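Local coordinates for protein angel homolog 2 (Homo sapiens, PDB 6RW0) that acts as a 2',3'-cyclic phosphatase of the CCR4/nocturin family and probably binds mRNA 3'-untranslated regions, at residues A[74-88]-A[404-416]. Residues are numbered along the deposited sequence; the frame is centred on the assembly and turned at random.
Sequences HCRRPVLHWSFRFPN and WTVNGLPNENNSS
The His74 ring meets the edge of Trp404 on one face, in a T-shaped stack with planes 70° apart, and Cys75 SG on the other, while at its own edge NE2 donates to Leu409 O at 2.8 Å, approaching from above the carbonyl plane. ND1 is hydrogen-bonded to Ser357 OG, so both ring nitrogens are engaged and the ring's rotation is fixed. Replacing His74 by alanine is likely to leave Leu409 O and Ser357 OG without this partner and to open a gap beside the Trp404 edge. Next along, Leu80 CD2 packs at 3.5 Å on CG of Pro410, which follows a cis peptide bond, and Val79 CG1 rests on Glu412. At the exposed side, a salt bridge whose hydrogen bond is weak (127°) joins Arg76 NH1 to Glu412 OE2 (3.0 Å).

On helix 82-96, Asn88 ND2 donates to both Ser415 OG (2.9 Å) and Glu412 O (3.3 Å). A water donates to Val79 O and Asn411 O while accepting from Ser415 OG. Arg85, bent at chi3 (-56°), brings NH1 in line with Ser415 O, 2.9 Å away; its guanidinium also binds Ile59 O, Leu60 O and Gln62. Asn411 OD1 shapes the opposing loop through an Asx turn. The contact thus joins helix 82-96 to a late loop of the DNase I-like fold: His74 and Arg85 satisfy the carbonyls of buried Leu409 and Ser415, and the Arg85 side chain, about 9 Å from the bound magnesium ion, ties this loop to residues 59-62.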
loop_
_atom_site.group_PDB
_atom_site.type_symbol
_atom_site.label_atom_id
_atom_site.label_comp_id
_atom_site.label_asym_id
_atom_site.label_seq_id
_atom_site.Cartn_x
_atom_site.Cartn_y
_atom_site.Cartn_z
ATOM N N HIS A 74 18.829 13.643 9.770
ATOM C CA HIS A 74 18.168 14.438 10.795
ATOM C C HIS A 74 17.917 13.664 12.079
ATOM O O HIS A 74 17.572 14.282 13.090
ATOM C CB HIS A 74 16.834 14.940 10.239
ATOM C CG HIS A 74 15.905 13.839 9.827
ATOM N ND1 HIS A 74 16.057 13.130 8.654
ATOM C CD2 HIS A 74 14.817 13.320 10.442
ATOM C CE1 HIS A 74 15.099 12.225 8.562
ATOM N NE2 HIS A 74 14.333 12.320 9.636
ATOM N N CYS A 75 18.091 12.347 12.066
ATOM C CA CYS A 75 17.739 11.496 13.194
ATOM C C CYS A 75 18.892 11.376 14.176
ATOM O O CYS A 75 20.056 11.285 13.778
ATOM C CB CYS A 75 17.432 10.097 12.667
ATOM S SG CYS A 75 16.225 10.054 11.365
ATOM N N ARG A 76 18.566 11.355 15.465
ATOM C CA ARG A 76 19.577 11.010 16.457
ATOM C C ARG A 76 20.057 9.590 16.195
ATOM O O ARG A 76 19.253 8.686 15.950
ATOM C CB ARG A 76 19.003 11.154 17.862
ATOM C CG ARG A 76 18.794 12.621 18.229
ATOM C CD ARG A 76 18.278 12.816 19.666
ATOM N NE ARG A 76 19.065 11.983 20.562
ATOM C CZ ARG A 76 18.629 10.867 21.136
ATOM N NH1 ARG A 76 17.378 10.455 20.975
ATOM N NH2 ARG A 76 19.456 10.171 21.897
ATOM N N ARG A 77 21.372 9.398 16.225
ATOM C CA ARG A 77 21.925 8.119 15.791
ATOM C C ARG A 77 21.344 6.928 16.539
ATOM O O ARG A 77 21.063 5.900 15.887
ATOM C CB ARG A 77 23.452 8.121 15.938
ATOM C CG ARG A 77 24.199 9.117 15.075
ATOM C CD ARG A 77 24.067 8.784 13.608
ATOM N NE ARG A 77 22.995 9.564 13.007
ATOM C CZ ARG A 77 22.572 9.428 11.758
ATOM N NH1 ARG A 77 23.127 8.526 10.958
ATOM N NH2 ARG A 77 21.587 10.195 11.313
ATOM N N PRO A 78 21.163 6.959 17.860
ATOM C CA PRO A 78 20.689 5.754 18.562
ATOM C C PRO A 78 19.314 5.287 18.126
ATOM O O PRO A 78 19.006 4.095 18.270
ATOM C CB PRO A 78 20.704 6.167 20.040
ATOM C CG PRO A 78 21.693 7.283 20.112
ATOM C CD PRO A 78 21.588 8.016 18.802
ATOM N N VAL A 79 18.481 6.180 17.585
ATOM C CA VAL A 79 17.112 5.795 17.257
ATOM C C VAL A 79 17.040 4.980 15.978
ATOM O O VAL A 79 15.969 4.463 15.647
ATOM C CB VAL A 79 16.113 6.969 17.195
ATOM C CG1 VAL A 79 16.278 7.883 18.417
ATOM C CG2 VAL A 79 16.231 7.745 15.907
ATOM N N LEU A 80 18.145 4.850 15.245
ATOM C CA LEU A 80 18.085 4.171 13.959
ATOM C C LEU A 80 18.377 2.681 14.032
ATOM O O LEU A 80 18.057 1.967 13.078
ATOM C CB LEU A 80 19.042 4.829 12.963
ATOM C CG LEU A 80 18.709 6.280 12.631
ATOM C CD1 LEU A 80 19.809 6.860 11.768
ATOM C CD2 LEU A 80 17.376 6.404 11.925
ATOM N N HIS A 81 18.957 2.187 15.122
ATOM C CA HIS A 81 19.305 0.775 15.204
ATOM C C HIS A 81 18.057 -0.096 15.243
ATOM O O HIS A 81 17.053 0.255 15.868
ATOM C CB HIS A 81 20.134 0.521 16.460
ATOM C CG HIS A 81 21.410 1.296 16.498
ATOM N ND1 HIS A 81 22.429 1.093 15.593
ATOM C CD2 HIS A 81 21.829 2.285 17.322
ATOM C CE1 HIS A 81 23.423 1.920 15.861
ATOM N NE2 HIS A 81 23.085 2.654 16.906
ATOM N N TRP A 82 18.125 -1.253 14.579
ATOM C CA TRP A 82 16.986 -2.166 14.592
ATOM C C TRP A 82 16.643 -2.618 16.007
ATOM O O TRP A 82 15.470 -2.852 16.313
ATOM C CB TRP A 82 17.263 -3.364 13.689
ATOM C CG TRP A 82 16.148 -4.363 13.586
ATOM C CD1 TRP A 82 16.197 -5.672 13.958
ATOM C CD2 TRP A 82 14.832 -4.145 13.066
ATOM N NE1 TRP A 82 14.998 -6.286 13.693
ATOM C CE2 TRP A 82 14.137 -5.365 13.157
ATOM C CE3 TRP A 82 14.168 -3.036 12.551
ATOM C CZ2 TRP A 82 12.817 -5.501 12.740
ATOM C CZ3 TRP A 82 12.868 -3.178 12.123
ATOM C CH2 TRP A 82 12.205 -4.394 12.227
ATOM N N SER A 83 17.641 -2.738 16.886
ATOM C CA SER A 83 17.367 -3.114 18.270
ATOM C C SER A 83 16.519 -2.070 18.987
ATOM O O SER A 83 15.856 -2.387 19.985
ATOM C CB SER A 83 18.689 -3.305 19.017
ATOM O OG SER A 83 19.445 -2.106 19.018
ATOM N N PHE A 84 16.560 -0.816 18.522
ATOM C CA PHE A 84 15.735 0.272 19.037
ATOM C C PHE A 84 14.377 0.312 18.331
ATOM O O PHE A 84 13.326 0.425 18.976
ATOM C CB PHE A 84 16.471 1.615 18.849
ATOM C CG PHE A 84 15.770 2.779 19.491
ATOM C CD1 PHE A 84 14.766 3.462 18.821
ATOM C CD2 PHE A 84 16.098 3.173 20.772
ATOM C CE1 PHE A 84 14.098 4.518 19.419
ATOM C CE2 PHE A 84 15.436 4.234 21.373
ATOM C CZ PHE A 84 14.428 4.901 20.694
ATOM N N ARG A 85 14.380 0.189 17.008
ATOM C CA ARG A 85 13.160 0.410 16.241
ATOM C C ARG A 85 12.156 -0.723 16.401
ATOM O O ARG A 85 10.951 -0.471 16.504
ATOM C CB ARG A 85 13.498 0.596 14.760
ATOM C CG ARG A 85 14.382 1.800 14.489
ATOM C CD ARG A 85 14.372 2.200 13.020
ATOM N NE ARG A 85 14.755 1.135 12.094
ATOM C CZ ARG A 85 13.956 0.574 11.183
ATOM N NH1 ARG A 85 12.683 0.923 11.055
ATOM N NH2 ARG A 85 14.440 -0.366 10.387
ATOM N N PHE A 86 12.605 -1.974 16.352
ATOM C CA PHE A 86 11.640 -3.068 16.352
ATOM C C PHE A 86 10.777 -3.084 17.609
ATOM O O PHE A 86 9.551 -3.255 17.491
ATOM C CB PHE A 86 12.313 -4.417 16.119
ATOM C CG PHE A 86 11.356 -5.560 16.247
ATOM C CD1 PHE A 86 10.304 -5.693 15.359
ATOM C CD2 PHE A 86 11.469 -6.461 17.286
ATOM C CE1 PHE A 86 9.396 -6.739 15.491
ATOM C CE2 PHE A 86 10.567 -7.499 17.416
ATOM C CZ PHE A 86 9.532 -7.633 16.519
ATOM N N PRO A 87 11.318 -2.923 18.820
ATOM C CA PRO A 87 10.416 -2.870 19.983
ATOM C C PRO A 87 9.358 -1.787 19.882
ATOM O O PRO A 87 8.221 -1.998 20.321
ATOM C CB PRO A 87 11.370 -2.663 21.167
ATOM C CG PRO A 87 12.667 -3.235 20.704
ATOM C CD PRO A 87 12.737 -2.940 19.220
ATOM N N ASN A 88 9.700 -0.626 19.321
ATOM C CA ASN A 88 8.707 0.429 19.141
ATOM C C ASN A 88 7.636 0.026 18.133
ATOM O O ASN A 88 6.442 0.260 18.358
ATOM C CB ASN A 88 9.396 1.704 18.666
ATOM C CG ASN A 88 9.896 2.565 19.802
ATOM O OD1 ASN A 88 9.607 2.317 20.975
ATOM N ND2 ASN A 88 10.640 3.600 19.454
ATOM N N TRP A 404 7.804 17.592 11.575
ATOM C CA TRP A 404 9.072 18.268 11.872
ATOM C C TRP A 404 9.110 18.821 13.295
ATOM O O TRP A 404 10.202 19.003 13.845
ATOM C CB TRP A 404 9.435 19.322 10.811
ATOM C CG TRP A 404 9.956 18.634 9.577
ATOM C CD1 TRP A 404 9.381 18.609 8.335
ATOM C CD2 TRP A 404 11.125 17.809 9.494
ATOM N NE1 TRP A 404 10.131 17.830 7.484
ATOM C CE2 TRP A 404 11.206 17.330 8.169
ATOM C CE3 TRP A 404 12.123 17.443 10.406
ATOM C CZ2 TRP A 404 12.241 16.502 7.736
ATOM C CZ3 TRP A 404 13.151 16.611 9.971
ATOM C CH2 TRP A 404 13.196 16.151 8.648
ATOM N N THR A 405 7.950 19.067 13.914
ATOM C CA THR A 405 7.939 19.468 15.319
ATOM C C THR A 405 8.527 18.375 16.199
ATOM O O THR A 405 9.130 18.675 17.239
ATOM C CB THR A 405 6.515 19.797 15.765
ATOM O OG1 THR A 405 6.046 20.930 15.028
ATOM C CG2 THR A 405 6.471 20.137 17.253
ATOM N N VAL A 406 8.365 17.111 15.800
ATOM C CA VAL A 406 8.988 15.980 16.488
ATOM C C VAL A 406 10.294 15.563 15.819
ATOM O O VAL A 406 10.788 14.445 16.020
ATOM C CB VAL A 406 8.003 14.800 16.657
ATOM C CG1 VAL A 406 6.816 15.252 17.479
ATOM C CG2 VAL A 406 7.517 14.220 15.335
ATOM N N ASN A 407 10.870 16.480 15.041
ATOM C CA ASN A 407 12.188 16.321 14.412
ATOM C C ASN A 407 12.219 15.211 13.364
ATOM O O ASN A 407 13.273 14.618 13.108
ATOM C CB ASN A 407 13.323 16.198 15.435
ATOM C CG ASN A 407 13.479 17.457 16.265
ATOM O OD1 ASN A 407 12.906 18.495 15.936
ATOM N ND2 ASN A 407 14.252 17.381 17.335
ATOM N N GLY A 408 11.081 14.983 12.704
ATOM C CA GLY A 408 11.006 14.087 11.574
ATOM C C GLY A 408 10.901 12.630 11.977
ATOM O O GLY A 408 10.759 12.271 13.150
ATOM N N LEU A 409 10.932 11.796 10.940
ATOM C CA LEU A 409 10.738 10.343 11.080
ATOM C C LEU A 409 11.960 9.592 10.517
ATOM O O LEU A 409 12.560 10.113 9.600
ATOM C CB LEU A 409 9.499 9.902 10.319
ATOM C CG LEU A 409 8.174 10.353 10.905
ATOM C CD1 LEU A 409 7.036 9.783 10.089
ATOM C CD2 LEU A 409 8.057 9.955 12.361
ATOM N N PRO A 410 12.438 8.451 11.063
ATOM C CA PRO A 410 12.112 7.919 12.387
ATOM C C PRO A 410 12.641 8.850 13.495
ATOM O O PRO A 410 13.438 9.697 13.292
ATOM C CB PRO A 410 12.751 6.537 12.462
ATOM C CG PRO A 410 13.875 6.624 11.485
ATOM C CD PRO A 410 13.423 7.598 10.426
ATOM N N ASN A 411 12.080 8.681 14.668
ATOM C CA ASN A 411 12.488 9.471 15.850
ATOM C C ASN A 411 12.501 8.528 17.052
ATOM O O ASN A 411 12.334 7.335 16.897
ATOM C CB ASN A 411 11.649 10.745 15.959
ATOM C CG ASN A 411 10.192 10.490 16.246
ATOM O OD1 ASN A 411 9.876 9.641 17.043
ATOM N ND2 ASN A 411 9.322 11.231 15.592
ATOM N N GLU A 412 12.749 9.043 18.238
ATOM C CA GLU A 412 12.888 8.151 19.407
ATOM C C GLU A 412 11.555 7.479 19.735
ATOM O O GLU A 412 11.581 6.551 20.490
ATOM C CB GLU A 412 13.500 8.882 20.599
ATOM C CG GLU A 412 12.874 10.197 20.916
ATOM C CD GLU A 412 13.859 11.073 21.671
ATOM O OE1 GLU A 412 13.799 11.030 22.870
ATOM O OE2 GLU A 412 14.696 11.735 21.011
ATOM N N ASN A 413 10.437 7.971 19.219
ATOM C CA ASN A 413 9.099 7.393 19.509
ATOM C C ASN A 413 8.407 6.715 18.297
ATOM O O ASN A 413 7.707 5.735 18.502
ATOM C CB ASN A 413 8.268 8.492 20.180
ATOM C CG ASN A 413 8.943 9.022 21.434
ATOM O OD1 ASN A 413 9.236 10.209 21.569
ATOM N ND2 ASN A 413 9.209 8.131 22.367
ATOM N N ASN A 414 8.542 7.242 17.086
ATOM C CA ASN A 414 7.933 6.694 15.847
ATOM C C ASN A 414 9.094 6.077 15.081
ATOM O O ASN A 414 9.881 6.818 14.594
ATOM C CB ASN A 414 7.241 7.784 15.045
ATOM C CG ASN A 414 6.276 8.593 15.876
ATOM O OD1 ASN A 414 6.514 9.773 16.106
ATOM N ND2 ASN A 414 5.185 7.974 16.282
ATOM N N SER A 415 9.123 4.762 14.936
ATOM C CA SER A 415 10.347 4.098 14.500
ATOM C C SER A 415 10.341 3.679 13.034
ATOM O O SER A 415 11.190 2.880 12.622
ATOM C CB SER A 415 10.697 2.926 15.420
ATOM O OG SER A 415 11.249 3.418 16.635
ATOM N N SER A 416 9.455 4.246 12.225
ATOM C CA SER A 416 9.550 4.158 10.779
ATOM C C SER A 416 9.568 5.567 10.192
ATOM O O SER A 416 9.204 6.539 10.865
ATOM C CB SER A 416 8.368 3.367 10.210
ATOM O OG SER A 416 8.400 3.431 8.806
HETATM O O HOH W 1 13.268 4.997 15.787
#